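Local atomic coordinates of beta-1,4-galactanase (Thielavia heterothallica, PDB entry 1HJS), a protein that hydrolyses the beta-1,4-galactosidic linkages of type I arabinogalactans as a family 53 glycoside hydrolase of clan GH-A. Residues N42-R47 with L74-D79; W183-Q188 with K227-N232; N238-V243 with V287-G292. All coordinates share one frame; numbering follows the deposited sequence.

Contact 1 of 3, residues N42-R47 with L74-D79. With SO4 (sulfate ion), chain H.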
loop_
_atom_site.group_PDB
_atom_site.type_symbol
_atom_site.label_atom_id
_atom_site.label_comp_id
_atom_site.label_asym_id
_atom_site.label_seq_id
_atom_site.Cartn_x
_atom_site.Cartn_y
_atom_site.Cartn_z
ATOM N N ASN A 42 -9.395 7.642 -7.433
ATOM C CA ASN A 42 -10.246 8.239 -6.405
ATOM C C ASN A 42 -9.633 8.136 -5.011
ATOM O O ASN A 42 -10.182 8.652 -4.039
ATOM C CB ASN A 42 -11.652 7.616 -6.415
ATOM C CG ASN A 42 -11.678 6.169 -5.925
ATOM O OD1 ASN A 42 -10.663 5.608 -5.507
ATOM N ND2 ASN A 42 -12.856 5.564 -5.969
ATOM N N THR A 43 -8.470 7.497 -4.925
ATOM C CA THR A 43 -7.795 7.326 -3.644
ATOM C C THR A 43 -6.287 7.258 -3.828
ATOM O O THR A 43 -5.798 6.626 -4.763
ATOM C CB THR A 43 -8.231 6.012 -2.950
ATOM O OG1 THR A 43 -9.660 5.898 -2.979
ATOM C CG2 THR A 43 -7.748 5.990 -1.497
ATOM N N VAL A 44 -5.553 7.917 -2.940
ATOM C CA VAL A 44 -4.106 7.871 -3.006
ATOM C C VAL A 44 -3.564 7.266 -1.720
ATOM O O VAL A 44 -4.056 7.545 -0.621
ATOM C CB VAL A 44 -3.466 9.270 -3.227
ATOM C CG1 VAL A 44 -3.781 9.761 -4.633
ATOM C CG2 VAL A 44 -3.965 10.258 -2.175
ATOM N N ARG A 45 -2.560 6.414 -1.879
ATOM C CA ARG A 45 -1.909 5.740 -0.767
ATOM C C ARG A 45 -0.625 6.505 -0.451
ATOM O O ARG A 45 0.062 6.980 -1.362
ATOM C CB ARG A 45 -1.594 4.302 -1.183
ATOM C CG ARG A 45 -0.951 3.409 -0.123
ATOM C CD ARG A 45 -0.788 2.028 -0.745
ATOM N NE ARG A 45 -0.261 0.988 0.135
ATOM C CZ ARG A 45 0.997 0.558 0.109
ATOM N NH1 ARG A 45 1.872 1.093 -0.735
ATOM N NH2 ARG A 45 1.361 -0.467 0.874
ATOM N N GLN A 46 -0.302 6.622 0.834
ATOM C CA GLN A 46 0.889 7.347 1.266
ATOM C C GLN A 46 1.605 6.621 2.406
ATOM O O GLN A 46 0.979 6.235 3.398
ATOM C CB GLN A 46 0.493 8.755 1.735
ATOM C CG GLN A 46 -0.280 9.552 0.695
ATOM C CD GLN A 46 -0.712 10.921 1.192
ATOM O OE1 GLN A 46 -1.419 11.644 0.493
ATOM N NE2 GLN A 46 -0.288 11.280 2.402
ATOM N N ARG A 47 2.913 6.432 2.267
ATOM C CA ARG A 47 3.676 5.763 3.312
ATOM C C ARG A 47 4.069 6.768 4.383
ATOM O O ARG A 47 4.489 7.886 4.080
ATOM C CB ARG A 47 4.935 5.094 2.739
ATOM C CG ARG A 47 5.808 5.994 1.874
ATOM C CD ARG A 47 7.083 5.271 1.432
ATOM N NE ARG A 47 7.793 6.007 0.386
ATOM C CZ ARG A 47 7.481 5.964 -0.907
ATOM N NH1 ARG A 47 6.476 5.208 -1.329
ATOM N NH2 ARG A 47 8.158 6.703 -1.780
ATOM N N LEU A 74 -9.700 13.486 -3.761
ATOM C CA LEU A 74 -9.178 12.133 -3.589
ATOM C C LEU A 74 -9.162 11.680 -2.135
ATOM O O LEU A 74 -8.809 12.447 -1.246
ATOM C CB LEU A 74 -7.753 12.051 -4.145
ATOM C CG LEU A 74 -7.530 12.436 -5.610
ATOM C CD1 LEU A 74 -6.035 12.453 -5.923
ATOM C CD2 LEU A 74 -8.254 11.446 -6.510
ATOM N N GLY A 75 -9.546 10.428 -1.904
ATOM C CA GLY A 75 -9.520 9.892 -0.554
ATOM C C GLY A 75 -8.075 9.566 -0.222
ATOM O O GLY A 75 -7.241 9.455 -1.121
ATOM N N VAL A 76 -7.765 9.409 1.060
ATOM C CA VAL A 76 -6.398 9.112 1.468
ATOM C C VAL A 76 -6.275 7.803 2.246
ATOM O O VAL A 76 -7.049 7.528 3.161
ATOM C CB VAL A 76 -5.818 10.267 2.315
ATOM C CG1 VAL A 76 -4.396 9.935 2.768
ATOM C CG2 VAL A 76 -5.825 11.552 1.495
ATOM N N TYR A 77 -5.283 7.009 1.859
ATOM C CA TYR A 77 -4.987 5.721 2.474
ATOM C C TYR A 77 -3.615 5.891 3.126
ATOM O O TYR A 77 -2.599 6.016 2.443
ATOM C CB TYR A 77 -4.987 4.650 1.364
ATOM C CG TYR A 77 -4.355 3.287 1.631
ATOM C CD1 TYR A 77 -3.690 2.988 2.822
ATOM C CD2 TYR A 77 -4.366 2.314 0.628
ATOM C CE1 TYR A 77 -3.037 1.745 2.998
ATOM C CE2 TYR A 77 -3.725 1.088 0.790
ATOM C CZ TYR A 77 -3.060 0.811 1.968
ATOM O OH TYR A 77 -2.375 -0.376 2.074
ATOM N N ILE A 78 -3.601 5.933 4.453
ATOM C CA ILE A 78 -2.363 6.091 5.208
ATOM C C ILE A 78 -1.744 4.728 5.504
ATOM O O ILE A 78 -2.383 3.853 6.082
ATOM C CB ILE A 78 -2.617 6.828 6.548
ATOM C CG1 ILE A 78 -2.970 8.293 6.275
ATOM C CG2 ILE A 78 -1.393 6.715 7.455
ATOM C CD1 ILE A 78 -1.833 9.113 5.677
ATOM N N ASP A 79 -0.489 4.562 5.104
ATOM C CA ASP A 79 0.233 3.314 5.316
ATOM C C ASP A 79 1.345 3.516 6.337
ATOM O O ASP A 79 2.425 3.992 6.002
ATOM C CB ASP A 79 0.808 2.830 3.977
ATOM C CG ASP A 79 1.722 1.620 4.118
ATOM O OD1 ASP A 79 1.707 0.955 5.173
ATOM O OD2 ASP A 79 2.453 1.328 3.147
HETATM S S SO4 H . -16.181 7.106 -7.328
HETATM O O1 SO4 H . -17.704 7.239 -7.869
HETATM O O2 SO4 H . -16.068 5.732 -6.883
HETATM O O3 SO4 H . -15.346 7.410 -8.278
HETATM O O4 SO4 H . -16.165 7.979 -6.185
HETATM O O HOH W 1 -0.224 -0.878 3.475
#

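Contact 2 of 3, residues W183-Q188 with K227-N232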
loop_
_atom_site.group_PDB
_atom_site.type_symbol
_atom_site.label_atom_id
_atom_site.label_comp_id
_atom_site.label_asym_id
_atom_site.label_seq_id
_atom_site.Cartn_x
_atom_site.Cartn_y
_atom_site.Cartn_z
ATOM N N TRP A 183 -0.526 -13.800 -3.685
ATOM C CA TRP A 183 -0.773 -15.049 -4.403
ATOM C C TRP A 183 -0.461 -16.280 -3.557
ATOM O O TRP A 183 -0.889 -17.386 -3.886
ATOM C CB TRP A 183 0.092 -15.103 -5.665
ATOM C CG TRP A 183 1.546 -14.857 -5.379
ATOM C CD1 TRP A 183 2.196 -13.655 -5.417
ATOM C CD2 TRP A 183 2.515 -15.824 -4.956
ATOM N NE1 TRP A 183 3.506 -13.813 -5.043
ATOM C CE2 TRP A 183 3.732 -15.134 -4.756
ATOM C CE3 TRP A 183 2.475 -17.206 -4.725
ATOM C CZ2 TRP A 183 4.900 -15.779 -4.338
ATOM C CZ3 TRP A 183 3.643 -17.849 -4.306
ATOM C CH2 TRP A 183 4.837 -17.132 -4.119
ATOM N N ASP A 184 0.290 -16.081 -2.479
ATOM C CA ASP A 184 0.705 -17.175 -1.600
ATOM C C ASP A 184 -0.298 -17.463 -0.487
ATOM O O ASP A 184 -0.136 -16.986 0.637
ATOM C CB ASP A 184 2.073 -16.839 -0.996
ATOM C CG ASP A 184 2.682 -17.998 -0.230
ATOM O OD1 ASP A 184 2.015 -19.039 -0.072
ATOM O OD2 ASP A 184 3.841 -17.857 0.220
ATOM N N TRP A 185 -1.326 -18.248 -0.801
ATOM C CA TRP A 185 -2.351 -18.597 0.179
ATOM C C TRP A 185 -1.758 -19.243 1.430
ATOM O O TRP A 185 -2.133 -18.897 2.554
ATOM C CB TRP A 185 -3.389 -19.542 -0.446
ATOM C CG TRP A 185 -4.274 -20.235 0.562
ATOM C CD1 TRP A 185 -4.413 -21.585 0.739
ATOM C CD2 TRP A 185 -5.126 -19.614 1.537
ATOM N NE1 TRP A 185 -5.296 -21.842 1.765
ATOM C CE2 TRP A 185 -5.748 -20.650 2.271
ATOM C CE3 TRP A 185 -5.425 -18.284 1.863
ATOM C CZ2 TRP A 185 -6.651 -20.397 3.309
ATOM C CZ3 TRP A 185 -6.326 -18.031 2.896
ATOM C CH2 TRP A 185 -6.927 -19.085 3.606
ATOM N N GLY A 186 -0.836 -20.181 1.235
ATOM C CA GLY A 186 -0.226 -20.853 2.371
ATOM C C GLY A 186 0.306 -19.887 3.415
ATOM O O GLY A 186 0.091 -20.066 4.616
ATOM N N THR A 187 0.994 -18.847 2.960
ATOM C CA THR A 187 1.556 -17.866 3.877
ATOM C C THR A 187 0.489 -16.958 4.484
ATOM O O THR A 187 0.531 -16.666 5.682
ATOM C CB THR A 187 2.637 -17.023 3.173
ATOM O OG1 THR A 187 3.718 -17.885 2.786
ATOM C CG2 THR A 187 3.170 -15.939 4.106
ATOM N N GLN A 188 -0.465 -16.513 3.670
ATOM C CA GLN A 188 -1.539 -15.661 4.182
ATOM C C GLN A 188 -2.253 -16.420 5.306
ATOM O O GLN A 188 -2.485 -15.884 6.390
ATOM C CB GLN A 188 -2.560 -15.339 3.082
ATOM C CG GLN A 188 -2.029 -14.547 1.878
ATOM C CD GLN A 188 -1.612 -13.125 2.225
ATOM O OE1 GLN A 188 -2.294 -12.428 2.977
ATOM N NE2 GLN A 188 -0.496 -12.683 1.659
ATOM N N LYS A 227 -6.186 -15.203 -7.587
ATOM C CA LYS A 227 -7.620 -15.439 -7.495
ATOM C C LYS A 227 -7.937 -16.468 -6.415
ATOM O O LYS A 227 -8.797 -16.239 -5.562
ATOM C CB LYS A 227 -8.167 -15.921 -8.844
ATOM C CG LYS A 227 -9.585 -16.483 -8.791
ATOM C CD LYS A 227 -10.596 -15.473 -8.255
ATOM C CE LYS A 227 -12.017 -16.018 -8.362
ATOM N NZ LYS A 227 -13.036 -15.105 -7.770
ATOM N N SER A 228 -7.232 -17.595 -6.449
ATOM C CA SER A 228 -7.458 -18.658 -5.474
ATOM C C SER A 228 -7.158 -18.200 -4.047
ATOM O O SER A 228 -7.930 -18.469 -3.126
ATOM C CB SER A 228 -6.595 -19.874 -5.819
ATOM O OG SER A 228 -6.848 -20.937 -4.920
ATOM N N SER A 229 -6.034 -17.513 -3.867
ATOM C CA SER A 229 -5.644 -17.029 -2.544
ATOM C C SER A 229 -6.663 -16.035 -1.987
ATOM O O SER A 229 -7.131 -16.184 -0.863
ATOM C CB SER A 229 -4.262 -16.372 -2.609
ATOM O OG SER A 229 -3.838 -15.938 -1.331
ATOM N N LEU A 230 -7.008 -15.022 -2.775
ATOM C CA LEU A 230 -7.969 -14.023 -2.321
ATOM C C LEU A 230 -9.313 -14.677 -2.001
ATOM O O LEU A 230 -9.930 -14.363 -0.986
ATOM C CB LEU A 230 -8.139 -12.923 -3.378
ATOM C CG LEU A 230 -6.872 -12.115 -3.699
ATOM C CD1 LEU A 230 -7.225 -10.952 -4.618
ATOM C CD2 LEU A 230 -6.241 -11.592 -2.414
ATOM N N ASP A 231 -9.762 -15.592 -2.857
ATOM C CA ASP A 231 -11.024 -16.290 -2.613
ATOM C C ASP A 231 -10.973 -16.998 -1.258
ATOM O O ASP A 231 -11.926 -16.951 -0.485
ATOM C CB ASP A 231 -11.290 -17.329 -3.707
ATOM C CG ASP A 231 -12.098 -16.775 -4.879
ATOM O OD1 ASP A 231 -12.495 -15.588 -4.860
ATOM O OD2 ASP A 231 -12.349 -17.545 -5.829
ATOM N N ASN A 232 -9.852 -17.656 -0.976
ATOM C CA ASN A 232 -9.695 -18.378 0.282
ATOM C C ASN A 232 -9.691 -17.437 1.481
ATOM O O ASN A 232 -10.276 -17.742 2.525
ATOM C CB ASN A 232 -8.407 -19.206 0.263
ATOM C CG ASN A 232 -8.482 -20.369 -0.710
ATOM O OD1 ASN A 232 -9.563 -20.743 -1.162
ATOM N ND2 ASN A 232 -7.335 -20.954 -1.027
#

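Contact 3 of 3, residues N238-V243 with V287-G292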
loop_
_atom_site.group_PDB
_atom_site.type_symbol
_atom_site.label_atom_id
_atom_site.label_comp_id
_atom_site.label_asym_id
_atom_site.label_seq_id
_atom_site.Cartn_x
_atom_site.Cartn_y
_atom_site.Cartn_z
ATOM N N ASN A 238 -13.877 -13.294 5.778
ATOM C CA ASN A 238 -14.900 -12.364 5.297
ATOM C C ASN A 238 -14.585 -10.875 5.498
ATOM O O ASN A 238 -15.473 -10.089 5.830
ATOM C CB ASN A 238 -16.234 -12.694 5.973
ATOM C CG ASN A 238 -17.408 -11.933 5.374
ATOM O OD1 ASN A 238 -18.260 -11.422 6.099
ATOM N ND2 ASN A 238 -17.465 -11.867 4.050
ATOM N N LYS A 239 -13.334 -10.476 5.276
ATOM C CA LYS A 239 -12.946 -9.070 5.420
ATOM C C LYS A 239 -12.884 -8.441 4.035
ATOM O O LYS A 239 -12.814 -9.155 3.037
ATOM C CB LYS A 239 -11.562 -8.957 6.073
ATOM C CG LYS A 239 -11.526 -9.345 7.542
ATOM C CD LYS A 239 -12.426 -8.430 8.359
ATOM C CE LYS A 239 -12.380 -8.773 9.835
ATOM N NZ LYS A 239 -13.277 -7.865 10.617
ATOM N N GLU A 240 -12.926 -7.114 3.957
ATOM C CA GLU A 240 -12.823 -6.473 2.651
ATOM C C GLU A 240 -11.396 -6.738 2.196
ATOM O O GLU A 240 -10.476 -6.761 3.008
ATOM C CB GLU A 240 -13.086 -4.971 2.742
ATOM C CG GLU A 240 -14.526 -4.626 3.087
ATOM C CD GLU A 240 -14.898 -3.211 2.676
ATOM O OE1 GLU A 240 -14.115 -2.285 2.964
ATOM O OE2 GLU A 240 -15.975 -3.029 2.067
ATOM N N ILE A 241 -11.216 -6.939 0.897
ATOM C CA ILE A 241 -9.903 -7.262 0.357
ATOM C C ILE A 241 -9.420 -6.302 -0.723
ATOM O O ILE A 241 -10.209 -5.792 -1.518
ATOM C CB ILE A 241 -9.927 -8.695 -0.206
ATOM C CG1 ILE A 241 -10.096 -9.683 0.951
ATOM C CG2 ILE A 241 -8.676 -8.978 -1.025
ATOM C CD1 ILE A 241 -10.499 -11.065 0.511
ATOM N N ALA A 242 -8.113 -6.062 -0.747
ATOM C CA ALA A 242 -7.541 -5.172 -1.747
ATOM C C ALA A 242 -6.090 -5.483 -2.076
ATOM O O ALA A 242 -5.322 -5.945 -1.227
ATOM C CB ALA A 242 -7.651 -3.721 -1.280
ATOM N N VAL A 243 -5.729 -5.238 -3.330
ATOM C CA VAL A 243 -4.354 -5.398 -3.771
ATOM C C VAL A 243 -3.882 -3.965 -3.568
ATOM O O VAL A 243 -4.307 -3.060 -4.285
ATOM C CB VAL A 243 -4.272 -5.778 -5.262
ATOM C CG1 VAL A 243 -2.832 -5.650 -5.753
ATOM C CG2 VAL A 243 -4.761 -7.217 -5.457
ATOM N N VAL A 287 -13.792 -11.359 -6.327
ATOM C CA VAL A 287 -13.672 -11.904 -4.983
ATOM C C VAL A 287 -14.711 -11.288 -4.056
ATOM O O VAL A 287 -15.031 -10.106 -4.169
ATOM C CB VAL A 287 -12.261 -11.635 -4.409
ATOM C CG1 VAL A 287 -12.160 -12.154 -2.972
ATOM C CG2 VAL A 287 -11.220 -12.307 -5.281
ATOM N N SER A 288 -15.251 -12.100 -3.154
ATOM C CA SER A 288 -16.236 -11.610 -2.202
ATOM C C SER A 288 -15.609 -10.475 -1.392
ATOM O O SER A 288 -14.606 -10.664 -0.707
ATOM C CB SER A 288 -16.681 -12.738 -1.265
ATOM O OG SER A 288 -17.622 -12.265 -0.317
ATOM N N ARG A 289 -16.211 -9.296 -1.487
ATOM C CA ARG A 289 -15.734 -8.108 -0.789
ATOM C C ARG A 289 -14.386 -7.603 -1.299
ATOM O O ARG A 289 -13.650 -6.948 -0.555
ATOM C CB ARG A 289 -15.644 -8.363 0.719
ATOM C CG ARG A 289 -16.897 -8.984 1.318
ATOM C CD ARG A 289 -16.875 -8.893 2.832
ATOM N NE ARG A 289 -17.578 -7.706 3.301
ATOM C CZ ARG A 289 -17.555 -7.256 4.554
ATOM N NH1 ARG A 289 -16.849 -7.889 5.484
ATOM N NH2 ARG A 289 -18.252 -6.174 4.882
ATOM N N GLY A 290 -14.053 -7.925 -2.549
ATOM C CA GLY A 290 -12.812 -7.433 -3.135
ATOM C C GLY A 290 -13.165 -6.004 -3.504
ATOM O O GLY A 290 -14.014 -5.785 -4.377
ATOM N N VAL A 291 -12.528 -5.030 -2.866
ATOM C CA VAL A 291 -12.894 -3.642 -3.115
ATOM C C VAL A 291 -11.851 -2.652 -3.616
ATOM O O VAL A 291 -12.199 -1.509 -3.918
ATOM C CB VAL A 291 -13.507 -3.034 -1.844
ATOM C CG1 VAL A 291 -14.722 -3.833 -1.424
ATOM C CG2 VAL A 291 -12.473 -3.027 -0.726
ATOM N N GLY A 292 -10.590 -3.049 -3.714
ATOM C CA GLY A 292 -9.613 -2.072 -4.165
ATOM C C GLY A 292 -8.346 -2.551 -4.844
ATOM O O GLY A 292 -7.937 -3.707 -4.715
HETATM O O HOH W 2 -14.226 -11.225 1.841
#

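Contact 1 of 3, residues N42-R47 with L74-D79
Arg45 and Tyr77, neighbours on adjacent parallel strands, run side by side and point the same way into the barrel. The arginine chain, CG anti to the backbone N (chi1 -178°) and extended as far as NE, lies over one face of the Tyr77 ring: Arg45 CG sits 3.6 Å from the ring centroid, almost on the normal, a CH-pi contact. Farther out Arg45 NE donates a nearly straight hydrogen bond (174°) of 3.2 Å to Tyr77 OH, which lies in the guanidinium plane; that plane stands 78° from the ring. Asp79, two residues on and also on this face, places OD2 over one face of the guanidinium, toward its rim. This OD2 is 3.1 Å from Arg45 NH2, well out of the plane, so the salt bridge is one of charges, with no N-H aimed at the oxygen. A water accepts from Arg45 NH2 and lies 2.6 Å from Tyr77 OH. Asp8 and Glu245, the probable nucleophile, form further salt bridges with the same guanidinium.

Behind these groups the strands pair in parallel, with Val44 N bonded to Gly75 O at 2.9 Å and Tyr77 N to Val44 O at 2.8 Å. Val44, Gln46 and Val76 take the opposite face, against helix 59-71 of this beta-alpha-beta unit; there Val44 CG1 meets Leu74 CD1 at 3.7 Å, the two side chains nearly perpendicular.

Tyr77 thus supports Arg45 both by ring face and by hydroxyl, and the carboxylates of Asp8, Asp79 and Glu245 balance the buried guanidinium. Together Tyr77 and Asp79 help to hold Arg45 beside Glu245 in the active-site region of a TIM barrel.

Contact 2 of 3, residues W183-Q188 with K227-N232
Asn232 lays its side chain over one face of the Trp185 indole. Its CB stands 3.3 Å from the centroid of the six-membered ring, only 4° off the normal, a CH-pi contact, while Asn232 ND2 reaches across to the five-membered ring, 3.5 Å from Trp185 CD1. The amide plane is turned 65° from the indole. With CG anti to the backbone N (chi1 165°), the indole of Trp185 stands beside Asn232.

One helical turn before Asn232, Ser229 fits against the start of helix 185-196, its OG 3.4 Å from Trp185 CA and its CB 3.7 Å from Trp183 O. That hydroxyl is hydrogen-bonded to Gly182 O, in the loop leading into the helix. Asp184 is the N-cap: its OD1 takes a weak bond from Thr187 N, and Thr187 OG1 donates to its OD2 at 2.6 Å. Met233 and Thr236, farther along helix 223-237, also touch the Trp185 side chain.

No hydrogen bond joins the two segments directly. Their contact rests on dispersion and CH-pi attraction at the indole, while the Ser229 bond to Gly182 ties helix 223-237 to the loop before its neighbour in the outer helical layer.

Contact 3 of 3, residues N238-V243 with V287-G292
Arg289 NH1 donates to the backbone oxygen of Asn238 at 2.6 Å, with that oxygen close to the guanidinium plane and the N-H...O angle at 146°. A bend at chi3 (94°) places the guanidinium beside Asn238 O, just past helix 223-237, where Asn238, with positive phi, leaves the helix. Glu240 CG sits over a face of the same group, but the Glu240 carboxylate forms its salt bridge with Lys174. A bridging water donates to both Lys239 O and Ser288 O, linking the loops ahead of the strands.

Parallel strand pairing follows: Ile241 N bonds to Arg289 O at 2.8 Å, Val291 N to Ile241 O at 2.8 Å, and Val243 N to Gly292 O at 3.0 Å. Ile241 pairs with Gly290 but Ala242 with Gly292, a one-residue shift that marks a beta bulge at Val291. A type II turn from Val287 to Gly290 delivers the second strand.

Around this framework, Ile241 CD1 meets Val287 CG1 at 4.0 Å on the side of helix 223-237, whose Ala234 touches both residues. Val291 CG1 packs against the Glu240 carboxylate, while Ala242 CB rests 3.4 Å from Gly292 O, in van der Waals contact with the glycine backbone.

Strands 240-245 and 290-296 are the seventh and eighth of a closed parallel (beta/alpha)8 barrel. These are their N-terminal ends; the first leads on to Glu245, the probable nucleophile, placed at the end of strand seven as in clan GH-A.

How the contacts relate
Along the chain the three contacts come in series, contact 1 closing before contact 2 opens and contact 2 before contact 3. Contacts 1 and 3 both belong to the eight-stranded barrel sheet, the former pairing its second and third strands and the latter its seventh and eighth; their centres are about 17 Å apart. Contact 2 lies in the helical layer outside, with its centre about 25 Å from contact 1 and about 12 Å from contact 3. Helix 223-237 is followed, after two residues, by strand 240-245; it connects contacts 2 and 3, Leu230 and Asp231 packing on Val287 and Leu230 on Ile241. Contact 1 includes Arg45, which reaches the probable nucleophile Glu245.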